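Local coordinates for hypothetical protein Atu2648 (Agrobacterium tumefaciens str. C58, PDB 1ZCE), which is of unknown function but adopts the EVE fold, related to ASCH and PUA domains, and so may bind nucleic acid, at residues Trp14-Gln19 with Ile88-Asp93; Gly31-Gln36 with Leu81-Val86; Lys49-His54 with Val62-Val67. All blocks are in the same frame, centred on the assembly; numbering follows the deposited sequence.

Interaction 1: residues Trp14-Gln19 with Ile88-Asp93; sequences WSWEMQ and IRAVCD
Trp16, the first residue of helix 16-22, lays the benzo end of its indole against Ala90 and turns its pyrrole nitrogen to Asp93, so that one side chain reaches from Ala90 to Asp93 along strand 84-99. CG lies anti to the backbone N (chi1 173°), which swings the ring from the helix flank across to the strand. Trp16 CH2 then rests 3.6 Å from Ala90 CB. Trp16 CZ2 comes within 3.4 Å of Cys92 O. This is the tight part of the contact: Trp16 is buried, with the ring of Phe52 and the side chains of Val62 and Val65 also against it. The strand carries a classic beta bulge here, Val91 and Cys92 both facing Ile64.

Packing is looser at Gln19. Its amide NE2 makes a weak bond of 3.2 Å to Ile88 O, bent to 125° at the hydrogen, and a water links the backbones, accepting from Ala90 N (2.9 Å) and from Gln19 NE2 while donating to Gln19 O. At the other end of the amide, Trp14 NE1 donates almost straight along its N-H to Gln19 OE1 at 2.8 Å, though from above the amide plane; this bond sets which way round the amide sits, with NE2 toward the strand.

The partly exposed border is at Asp93. Trp16 NE1 reaches Asp93 OD1 at 2.7 Å, meeting the anti side of a carboxylate that stands nearly perpendicular to the ring. The same OD1 forms a salt bridge with Lys20, one turn further along the helix. Two donors from the helix thus converge on one strand oxygen, and the nearby ammonium would be expected to stabilise the negative charge of the carboxylate that receives the indole N-H.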
loop_
_atom_site.group_PDB
_atom_site.type_symbol
_atom_site.label_atom_id
_atom_site.label_comp_id
_atom_site.label_asym_id
_atom_site.label_seq_id
_atom_site.Cartn_x
_atom_site.Cartn_y
_atom_site.Cartn_z
ATOM N N TRP A 14 7.276 9.098 6.607
ATOM C CA TRP A 14 7.627 7.686 6.615
ATOM C C TRP A 14 7.980 7.251 5.198
ATOM O O TRP A 14 7.101 7.045 4.357
ATOM C CB TRP A 14 6.455 6.866 7.154
ATOM C CG TRP A 14 6.809 5.436 7.380
ATOM C CD1 TRP A 14 6.391 4.360 6.653
ATOM C CD2 TRP A 14 7.682 4.922 8.394
ATOM N NE1 TRP A 14 6.949 3.209 7.149
ATOM C CE2 TRP A 14 7.746 3.524 8.219
ATOM C CE3 TRP A 14 8.418 5.509 9.433
ATOM C CZ2 TRP A 14 8.521 2.698 9.048
ATOM C CZ3 TRP A 14 9.185 4.691 10.256
ATOM C CH2 TRP A 14 9.230 3.300 10.058
ATOM N N SER A 15 9.275 7.111 4.943
ATOM C CA SER A 15 9.756 6.737 3.622
ATOM C C SER A 15 9.928 5.239 3.444
ATOM O O SER A 15 9.954 4.471 4.410
ATOM C CB SER A 15 11.101 7.404 3.347
ATOM O OG SER A 15 12.094 6.833 4.179
ATOM N N TRP A 16 10.066 4.843 2.185
ATOM C CA TRP A 16 10.272 3.453 1.824
ATOM C C TRP A 16 11.547 2.942 2.501
ATOM O O TRP A 16 11.599 1.804 2.962
ATOM C CB TRP A 16 10.378 3.342 0.301
ATOM C CG TRP A 16 10.756 1.991 -0.203
ATOM C CD1 TRP A 16 11.796 1.700 -1.035
ATOM C CD2 TRP A 16 10.103 0.747 0.074
ATOM N NE1 TRP A 16 11.836 0.355 -1.294
ATOM C CE2 TRP A 16 10.806 -0.257 -0.626
ATOM C CE3 TRP A 16 8.990 0.380 0.847
ATOM C CZ2 TRP A 16 10.440 -1.605 -0.581
ATOM C CZ3 TRP A 16 8.624 -0.964 0.892
ATOM C CH2 TRP A 16 9.350 -1.938 0.182
ATOM N N GLU A 17 12.573 3.786 2.569
ATOM C CA GLU A 17 13.822 3.384 3.208
ATOM C C GLU A 17 13.570 3.057 4.677
ATOM O O GLU A 17 14.089 2.071 5.196
ATOM C CB GLU A 17 14.867 4.495 3.083
ATOM C CG GLU A 17 15.378 4.714 1.664
ATOM C CD GLU A 17 16.248 3.573 1.164
ATOM O OE1 GLU A 17 16.626 3.592 -0.027
ATOM O OE2 GLU A 17 16.560 2.662 1.959
HETATM N N MSE A 18 12.764 3.878 5.345
HETATM C CA MSE A 18 12.450 3.640 6.748
HETATM C C MSE A 18 11.642 2.353 6.887
HETATM O O MSE A 18 11.828 1.589 7.838
HETATM C CB MSE A 18 11.666 4.817 7.326
HETATM C CG MSE A 18 12.460 6.115 7.370
HETATM SE SE MSE A 18 11.378 7.628 7.888
HETATM C CE MSE A 18 11.810 7.686 9.763
ATOM N N GLN A 19 10.744 2.116 5.935
ATOM C CA GLN A 19 9.926 0.914 5.952
ATOM C C GLN A 19 10.831 -0.316 5.847
ATOM O O GLN A 19 10.694 -1.259 6.623
ATOM C CB GLN A 19 8.919 0.945 4.795
ATOM C CG GLN A 19 7.982 -0.251 4.760
ATOM C CD GLN A 19 7.126 -0.356 6.009
ATOM O OE1 GLN A 19 6.394 0.570 6.349
ATOM N NE2 GLN A 19 7.220 -1.488 6.700
ATOM N N ILE A 88 2.420 -3.637 8.363
ATOM C CA ILE A 88 2.938 -4.077 7.071
ATOM C C ILE A 88 4.459 -4.127 7.108
ATOM O O ILE A 88 5.090 -3.478 7.942
ATOM C CB ILE A 88 2.508 -3.135 5.903
ATOM C CG1 ILE A 88 3.032 -1.715 6.137
ATOM C CG2 ILE A 88 0.994 -3.134 5.761
ATOM C CD1 ILE A 88 2.801 -0.772 4.958
ATOM N N ARG A 89 5.044 -4.909 6.207
ATOM C CA ARG A 89 6.496 -5.015 6.128
ATOM C C ARG A 89 6.944 -5.094 4.676
ATOM O O ARG A 89 6.190 -5.509 3.801
ATOM C CB ARG A 89 7.003 -6.238 6.898
ATOM C CG ARG A 89 6.498 -7.573 6.406
ATOM C CD ARG A 89 6.953 -8.668 7.362
ATOM N NE ARG A 89 6.319 -9.957 7.111
ATOM C CZ ARG A 89 6.394 -10.992 7.941
ATOM N NH1 ARG A 89 5.787 -12.132 7.641
ATOM N NH2 ARG A 89 7.074 -10.885 9.077
ATOM N N ALA A 90 8.181 -4.692 4.427
ATOM C CA ALA A 90 8.720 -4.703 3.080
ATOM C C ALA A 90 8.898 -6.112 2.527
ATOM O O ALA A 90 9.219 -7.049 3.261
ATOM C CB ALA A 90 10.047 -3.975 3.055
ATOM N N VAL A 91 8.660 -6.250 1.227
ATOM C CA VAL A 91 8.839 -7.521 0.542
ATOM C C VAL A 91 9.998 -7.325 -0.437
ATOM O O VAL A 91 10.964 -8.089 -0.430
ATOM C CB VAL A 91 7.571 -7.952 -0.232
ATOM C CG1 VAL A 91 7.864 -9.202 -1.049
ATOM C CG2 VAL A 91 6.438 -8.236 0.745
ATOM N N CYS A 92 9.906 -6.295 -1.272
ATOM C CA CYS A 92 10.962 -6.005 -2.236
ATOM C C CYS A 92 10.779 -4.617 -2.837
ATOM O O CYS A 92 9.693 -4.044 -2.783
ATOM C CB CYS A 92 10.964 -7.049 -3.358
ATOM S SG CYS A 92 9.482 -7.037 -4.403
ATOM N N ASP A 93 11.849 -4.072 -3.400
ATOM C CA ASP A 93 11.773 -2.761 -4.022
ATOM C C ASP A 93 11.129 -2.930 -5.385
ATOM O O ASP A 93 11.052 -4.039 -5.916
ATOM C CB ASP A 93 13.173 -2.176 -4.237
ATOM C CG ASP A 93 14.003 -2.158 -2.976
ATOM O OD1 ASP A 93 13.545 -1.576 -1.973
ATOM O OD2 ASP A 93 15.117 -2.719 -2.991
HETATM O O HOH W 1 9.434 -3.687 6.841
#

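Interaction 2: residues Gly31-Gln36 with Leu81-Val86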
loop_
_atom_site.group_PDB
_atom_site.type_symbol
_atom_site.label_atom_id
_atom_site.label_comp_id
_atom_site.label_asym_id
_atom_site.label_seq_id
_atom_site.Cartn_x
_atom_site.Cartn_y
_atom_site.Cartn_z
ATOM N N GLY A 31 -2.362 6.246 12.359
ATOM C CA GLY A 31 -2.755 7.534 11.816
ATOM C C GLY A 31 -3.885 7.586 10.810
ATOM O O GLY A 31 -4.273 8.676 10.392
ATOM N N VAL A 32 -4.414 6.439 10.402
ATOM C CA VAL A 32 -5.512 6.442 9.446
ATOM C C VAL A 32 -6.786 6.863 10.169
ATOM O O VAL A 32 -7.189 6.238 11.147
ATOM C CB VAL A 32 -5.699 5.052 8.806
ATOM C CG1 VAL A 32 -6.954 5.035 7.940
ATOM C CG2 VAL A 32 -4.476 4.706 7.969
ATOM N N ARG A 33 -7.396 7.943 9.689
ATOM C CA ARG A 33 -8.624 8.472 10.279
ATOM C C ARG A 33 -9.675 8.650 9.184
ATOM O O ARG A 33 -10.353 9.677 9.093
ATOM C CB ARG A 33 -8.337 9.809 10.972
ATOM C CG ARG A 33 -7.292 9.720 12.084
ATOM C CD ARG A 33 -7.781 8.884 13.264
ATOM N NE ARG A 33 -6.810 8.826 14.359
ATOM C CZ ARG A 33 -5.915 7.854 14.531
ATOM N NH1 ARG A 33 -5.860 6.838 13.679
ATOM N NH2 ARG A 33 -5.072 7.898 15.555
ATOM N N ASN A 34 -9.789 7.621 8.353
ATOM C CA ASN A 34 -10.729 7.579 7.241
ATOM C C ASN A 34 -11.407 6.216 7.350
ATOM O O ASN A 34 -10.732 5.185 7.393
ATOM C CB ASN A 34 -9.961 7.712 5.921
ATOM C CG ASN A 34 -10.857 7.617 4.702
ATOM O OD1 ASN A 34 -11.325 6.537 4.341
ATOM N ND2 ASN A 34 -11.104 8.751 4.060
ATOM N N TYR A 35 -12.735 6.206 7.405
ATOM C CA TYR A 35 -13.465 4.953 7.553
ATOM C C TYR A 35 -13.225 3.950 6.436
ATOM O O TYR A 35 -13.012 2.768 6.697
ATOM C CB TYR A 35 -14.963 5.230 7.693
ATOM C CG TYR A 35 -15.305 6.037 8.923
ATOM C CD1 TYR A 35 -15.855 7.312 8.815
ATOM C CD2 TYR A 35 -15.058 5.534 10.197
ATOM C CE1 TYR A 35 -16.150 8.068 9.946
ATOM C CE2 TYR A 35 -15.347 6.281 11.334
ATOM C CZ TYR A 35 -15.894 7.548 11.202
ATOM O OH TYR A 35 -16.177 8.293 12.325
ATOM N N GLN A 36 -13.252 4.410 5.193
ATOM C CA GLN A 36 -13.040 3.508 4.069
ATOM C C GLN A 36 -11.643 2.898 4.080
ATOM O O GLN A 36 -11.479 1.709 3.804
ATOM C CB GLN A 36 -13.283 4.240 2.749
ATOM C CG GLN A 36 -12.956 3.402 1.528
ATOM C CD GLN A 36 -13.660 2.060 1.533
ATOM O OE1 GLN A 36 -13.189 1.102 0.923
ATOM N NE2 GLN A 36 -14.798 1.987 2.212
ATOM N N LEU A 81 -12.140 3.166 19.854
ATOM C CA LEU A 81 -12.796 1.946 19.405
ATOM C C LEU A 81 -12.960 1.854 17.891
ATOM O O LEU A 81 -12.923 0.761 17.324
ATOM C CB LEU A 81 -14.165 1.827 20.082
ATOM C CG LEU A 81 -14.691 0.427 20.405
ATOM C CD1 LEU A 81 -15.973 0.548 21.213
ATOM C CD2 LEU A 81 -14.934 -0.352 19.128
ATOM N N LYS A 82 -13.129 2.987 17.224
ATOM C CA LYS A 82 -13.316 2.936 15.784
ATOM C C LYS A 82 -12.057 3.048 14.934
ATOM O O LYS A 82 -12.141 2.956 13.716
ATOM C CB LYS A 82 -14.338 3.985 15.343
ATOM C CG LYS A 82 -14.027 5.391 15.789
ATOM C CD LYS A 82 -15.117 6.340 15.346
ATOM C CE LYS A 82 -14.858 7.735 15.866
ATOM N NZ LYS A 82 -15.889 8.705 15.402
ATOM N N TRP A 83 -10.894 3.231 15.551
ATOM C CA TRP A 83 -9.668 3.323 14.767
ATOM C C TRP A 83 -8.749 2.125 14.976
ATOM O O TRP A 83 -8.173 1.941 16.050
ATOM C CB TRP A 83 -8.918 4.619 15.091
ATOM C CG TRP A 83 -9.690 5.864 14.732
ATOM C CD1 TRP A 83 -9.882 6.962 15.523
ATOM C CD2 TRP A 83 -10.370 6.137 13.498
ATOM N NE1 TRP A 83 -10.638 7.895 14.863
ATOM C CE2 TRP A 83 -10.953 7.418 13.619
ATOM C CE3 TRP A 83 -10.547 5.426 12.303
ATOM C CZ2 TRP A 83 -11.697 8.002 12.591
ATOM C CZ3 TRP A 83 -11.290 6.010 11.279
ATOM C CH2 TRP A 83 -11.855 7.285 11.434
ATOM N N ASP A 84 -8.644 1.292 13.945
ATOM C CA ASP A 84 -7.768 0.132 13.989
ATOM C C ASP A 84 -6.954 0.061 12.694
ATOM O O ASP A 84 -7.262 0.749 11.720
ATOM C CB ASP A 84 -8.552 -1.178 14.251
ATOM C CG ASP A 84 -9.867 -1.265 13.489
ATOM O OD1 ASP A 84 -9.852 -1.286 12.242
ATOM O OD2 ASP A 84 -10.928 -1.332 14.145
ATOM N N CYS A 85 -5.911 -0.761 12.692
ATOM C CA CYS A 85 -5.042 -0.865 11.529
ATOM C C CYS A 85 -4.230 -2.153 11.502
ATOM O O CYS A 85 -4.149 -2.888 12.497
ATOM C CB CYS A 85 -4.074 0.320 11.529
ATOM S SG CYS A 85 -3.104 0.440 13.087
ATOM N N VAL A 86 -3.640 -2.425 10.341
ATOM C CA VAL A 86 -2.780 -3.587 10.179
ATOM C C VAL A 86 -1.338 -3.125 10.368
ATOM O O VAL A 86 -1.068 -1.945 10.605
ATOM C CB VAL A 86 -2.884 -4.205 8.749
ATOM C CG1 VAL A 86 -4.267 -4.789 8.529
ATOM C CG2 VAL A 86 -2.582 -3.150 7.689
HETATM O O HOH W 2 -8.109 3.409 11.393
#
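Arg33 and Trp83 mark the closest approach of the two backbones, 6.9 Å between CA atoms, where the turn leading into helix 35-42 passes the loop that runs into strand 84-99 of the EVE domain. Asn34 is the helix N-cap, its OD1 accepting from Ala37 N. No backbone hydrogen bond joins the segments; the Trp83 ring lies against the Val32-Arg33 backbone, Trp83 CH2 3.4 Å from Arg33 C, and side chains and one water do the rest.

The Trp83 indole is the platform. Arg33 CD sits over its five-membered ring, 3.5 Å from the centroid, in a CH-pi contact, and a bend at chi2 (-66°) folds the chain back so that the guanidinium also lies flat on the ring, planes 16° apart, in a cation-pi stack. Arg33 NH1 is steadied by Val32 O at 2.9 Å and by a salt bridge to Asp74. Tyr35 meets the far, benzo end: its ring is within 21° of parallel but slid aside, leaving Trp83 CH2 over the rim of its face, 3.6 Å from Tyr35 CE2. The extended Lys82 chain passes the tyrosine edge, and Lys82 NZ donates to Tyr35 OH at 3.1 Å. Between the backbones, a water donates to Val32 O and, at 2.8 Å, to Asp84 O.

Interaction 3: residues Lys49-His54 with Val62-Val67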
loop_
_atom_site.group_PDB
_atom_site.type_symbol
_atom_site.label_atom_id
_atom_site.label_comp_id
_atom_site.label_asym_id
_atom_site.label_seq_id
_atom_site.Cartn_x
_atom_site.Cartn_y
_atom_site.Cartn_z
ATOM N N LYS A 49 -0.429 -8.699 -0.478
ATOM C CA LYS A 49 0.596 -7.827 -1.026
ATOM C C LYS A 49 0.015 -6.492 -1.461
ATOM O O LYS A 49 -1.168 -6.387 -1.794
ATOM C CB LYS A 49 1.272 -8.512 -2.212
ATOM C CG LYS A 49 1.858 -9.877 -1.884
ATOM C CD LYS A 49 2.949 -9.781 -0.829
ATOM C CE LYS A 49 3.659 -11.117 -0.607
ATOM N NZ LYS A 49 2.754 -12.199 -0.136
ATOM N N GLY A 50 0.855 -5.466 -1.445
ATOM C CA GLY A 50 0.404 -4.150 -1.841
ATOM C C GLY A 50 1.546 -3.234 -2.222
ATOM O O GLY A 50 2.728 -3.561 -2.044
ATOM N N PHE A 51 1.183 -2.075 -2.755
ATOM C CA PHE A 51 2.164 -1.086 -3.176
ATOM C C PHE A 51 2.423 -0.051 -2.103
ATOM O O PHE A 51 1.506 0.373 -1.397
ATOM C CB PHE A 51 1.693 -0.348 -4.430
ATOM C CG PHE A 51 1.595 -1.212 -5.652
ATOM C CD1 PHE A 51 2.634 -2.068 -6.004
ATOM C CD2 PHE A 51 0.483 -1.136 -6.479
ATOM C CE1 PHE A 51 2.568 -2.833 -7.166
ATOM C CE2 PHE A 51 0.408 -1.894 -7.640
ATOM C CZ PHE A 51 1.453 -2.747 -7.986
ATOM N N PHE A 52 3.686 0.333 -1.972
ATOM C CA PHE A 52 4.077 1.380 -1.042
ATOM C C PHE A 52 4.262 2.553 -2.011
ATOM O O PHE A 52 5.140 2.529 -2.880
ATOM C CB PHE A 52 5.384 1.015 -0.333
ATOM C CG PHE A 52 5.747 1.933 0.810
ATOM C CD1 PHE A 52 6.371 3.156 0.577
ATOM C CD2 PHE A 52 5.481 1.562 2.129
ATOM C CE1 PHE A 52 6.737 3.992 1.640
ATOM C CE2 PHE A 52 5.842 2.393 3.201
ATOM C CZ PHE A 52 6.467 3.606 2.956
ATOM N N TYR A 53 3.407 3.559 -1.865
ATOM C CA TYR A 53 3.395 4.723 -2.738
ATOM C C TYR A 53 3.744 5.994 -1.998
ATOM O O TYR A 53 3.135 6.304 -0.972
ATOM C CB TYR A 53 2.001 4.854 -3.367
ATOM C CG TYR A 53 1.779 6.096 -4.198
ATOM C CD1 TYR A 53 1.223 7.248 -3.640
ATOM C CD2 TYR A 53 2.109 6.116 -5.550
ATOM C CE1 TYR A 53 0.999 8.391 -4.413
ATOM C CE2 TYR A 53 1.891 7.249 -6.327
ATOM C CZ TYR A 53 1.337 8.380 -5.754
ATOM O OH TYR A 53 1.133 9.492 -6.535
ATOM N N HIS A 54 4.734 6.720 -2.506
ATOM C CA HIS A 54 5.129 7.977 -1.887
ATOM C C HIS A 54 4.160 9.068 -2.326
ATOM O O HIS A 54 4.068 9.400 -3.508
ATOM C CB HIS A 54 6.560 8.347 -2.279
ATOM C CG HIS A 54 7.608 7.668 -1.453
ATOM N ND1 HIS A 54 8.941 7.655 -1.807
ATOM C CD2 HIS A 54 7.527 7.000 -0.277
ATOM C CE1 HIS A 54 9.633 7.011 -0.885
ATOM N NE2 HIS A 54 8.799 6.603 0.054
ATOM N N VAL A 62 7.162 2.821 -5.109
ATOM C CA VAL A 62 8.560 2.487 -4.892
ATOM C C VAL A 62 8.854 1.105 -4.339
ATOM O O VAL A 62 10.005 0.677 -4.336
ATOM C CB VAL A 62 9.211 3.526 -3.962
ATOM C CG1 VAL A 62 9.216 4.878 -4.642
ATOM C CG2 VAL A 62 8.442 3.606 -2.646
ATOM N N GLY A 63 7.832 0.402 -3.872
ATOM C CA GLY A 63 8.076 -0.919 -3.332
ATOM C C GLY A 63 6.822 -1.728 -3.106
ATOM O O GLY A 63 5.704 -1.237 -3.274
ATOM N N ILE A 64 7.025 -2.988 -2.747
ATOM C CA ILE A 64 5.930 -3.895 -2.456
ATOM C C ILE A 64 6.035 -4.305 -0.992
ATOM O O ILE A 64 7.129 -4.572 -0.481
ATOM C CB ILE A 64 5.994 -5.148 -3.348
ATOM C CG1 ILE A 64 5.760 -4.741 -4.806
ATOM C CG2 ILE A 64 4.959 -6.174 -2.894
ATOM C CD1 ILE A 64 5.785 -5.898 -5.798
ATOM N N VAL A 65 4.889 -4.331 -0.322
ATOM C CA VAL A 65 4.819 -4.715 1.078
ATOM C C VAL A 65 3.822 -5.847 1.248
ATOM O O VAL A 65 3.124 -6.231 0.312
ATOM C CB VAL A 65 4.348 -3.544 1.972
ATOM C CG1 VAL A 65 5.383 -2.432 1.965
ATOM C CG2 VAL A 65 3.000 -3.029 1.490
ATOM N N GLU A 66 3.778 -6.385 2.459
ATOM C CA GLU A 66 2.839 -7.441 2.793
ATOM C C GLU A 66 2.313 -7.191 4.198
ATOM O O GLU A 66 2.984 -6.583 5.034
ATOM C CB GLU A 66 3.511 -8.815 2.729
ATOM C CG GLU A 66 4.578 -9.048 3.788
ATOM C CD GLU A 66 5.273 -10.391 3.627
ATOM O OE1 GLU A 66 6.200 -10.679 4.412
ATOM O OE2 GLU A 66 4.892 -11.154 2.715
ATOM N N VAL A 67 1.098 -7.658 4.443
ATOM C CA VAL A 67 0.477 -7.505 5.745
ATOM C C VAL A 67 1.087 -8.536 6.694
ATOM O O VAL A 67 1.138 -9.723 6.367
ATOM C CB VAL A 67 -1.048 -7.729 5.639
ATOM C CG1 VAL A 67 -1.672 -7.738 7.017
ATOM C CG2 VAL A 67 -1.679 -6.638 4.774
HETATM O O HOH W 3 4.473 -13.517 1.756
#
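Lys49 to Phe52 pair in turn with Glu66 to Gly63 as the two arms of an antiparallel beta hairpin, with short-segment axes 4.5 Å apart at closest and N-to-C directions at 138°. Gly50 and Val65 form a hydrogen-bonded pair, exchanging both N-H...O=C bonds, with Val65 N to Gly50 O at 2.9 Å. Phe52 N then binds Gly63 O, while Phe52 O accepts from Val62 N at 3.0 Å; Val62 and Gly63 both face Phe52, a classic beta bulge inside the mixed sheet.

On one face, Phe52 CD2 packs on Val65 CG1 at 4.0 Å, its CG turned anti to the backbone N (chi1 -170°), and its CD1 touches Val62 CG2. That same methyl stands over the centre of the His54 ring, 8° off its normal, in a CH-pi contact; His54 NE2 is hydrogen-bonded to Trp16 N of helix 16-22. The other face carries Phe51, whose ring edge meets Ile64 CG1 at 4.3 Å from Phe51 CD1, and the ring also packs on Val133 and Cys134 of helix 127-136.

Toward the open end of the hairpin, Lys49 and Glu66 lie side by side. Their direct ion pair is long; NZ also donates to Gly47 O and Lys144 O, and Glu66 OE1 pairs with Arg89. A water closes the gap, accepting from Lys49 NZ at 2.9 Å and donating to Glu66 OE2 at 2.6 Å.

Overall arrangement
Interaction 3 is the buried one, its centre about 4 Å from that of the chain. Interaction 1 lies about 7 Å away, centre to centre, and joins it directly: strands 60-73 and 84-99 are neighbours in the sheet, and the Arg89-Glu66 salt bridge crosses between them. Interaction 2 uses the beginning of the same strand 84-99 but sits at the surface, its centre about 20 Å from that of interaction 1 and about 18 Å from that of interaction 3, which it touches through Val86 and Val67. The chemistry follows the place: backbone bonds and apolar side chains in the centre, an indole and an amide with a water where a helix meets the sheet, and stacked aromatic and charged groups outside.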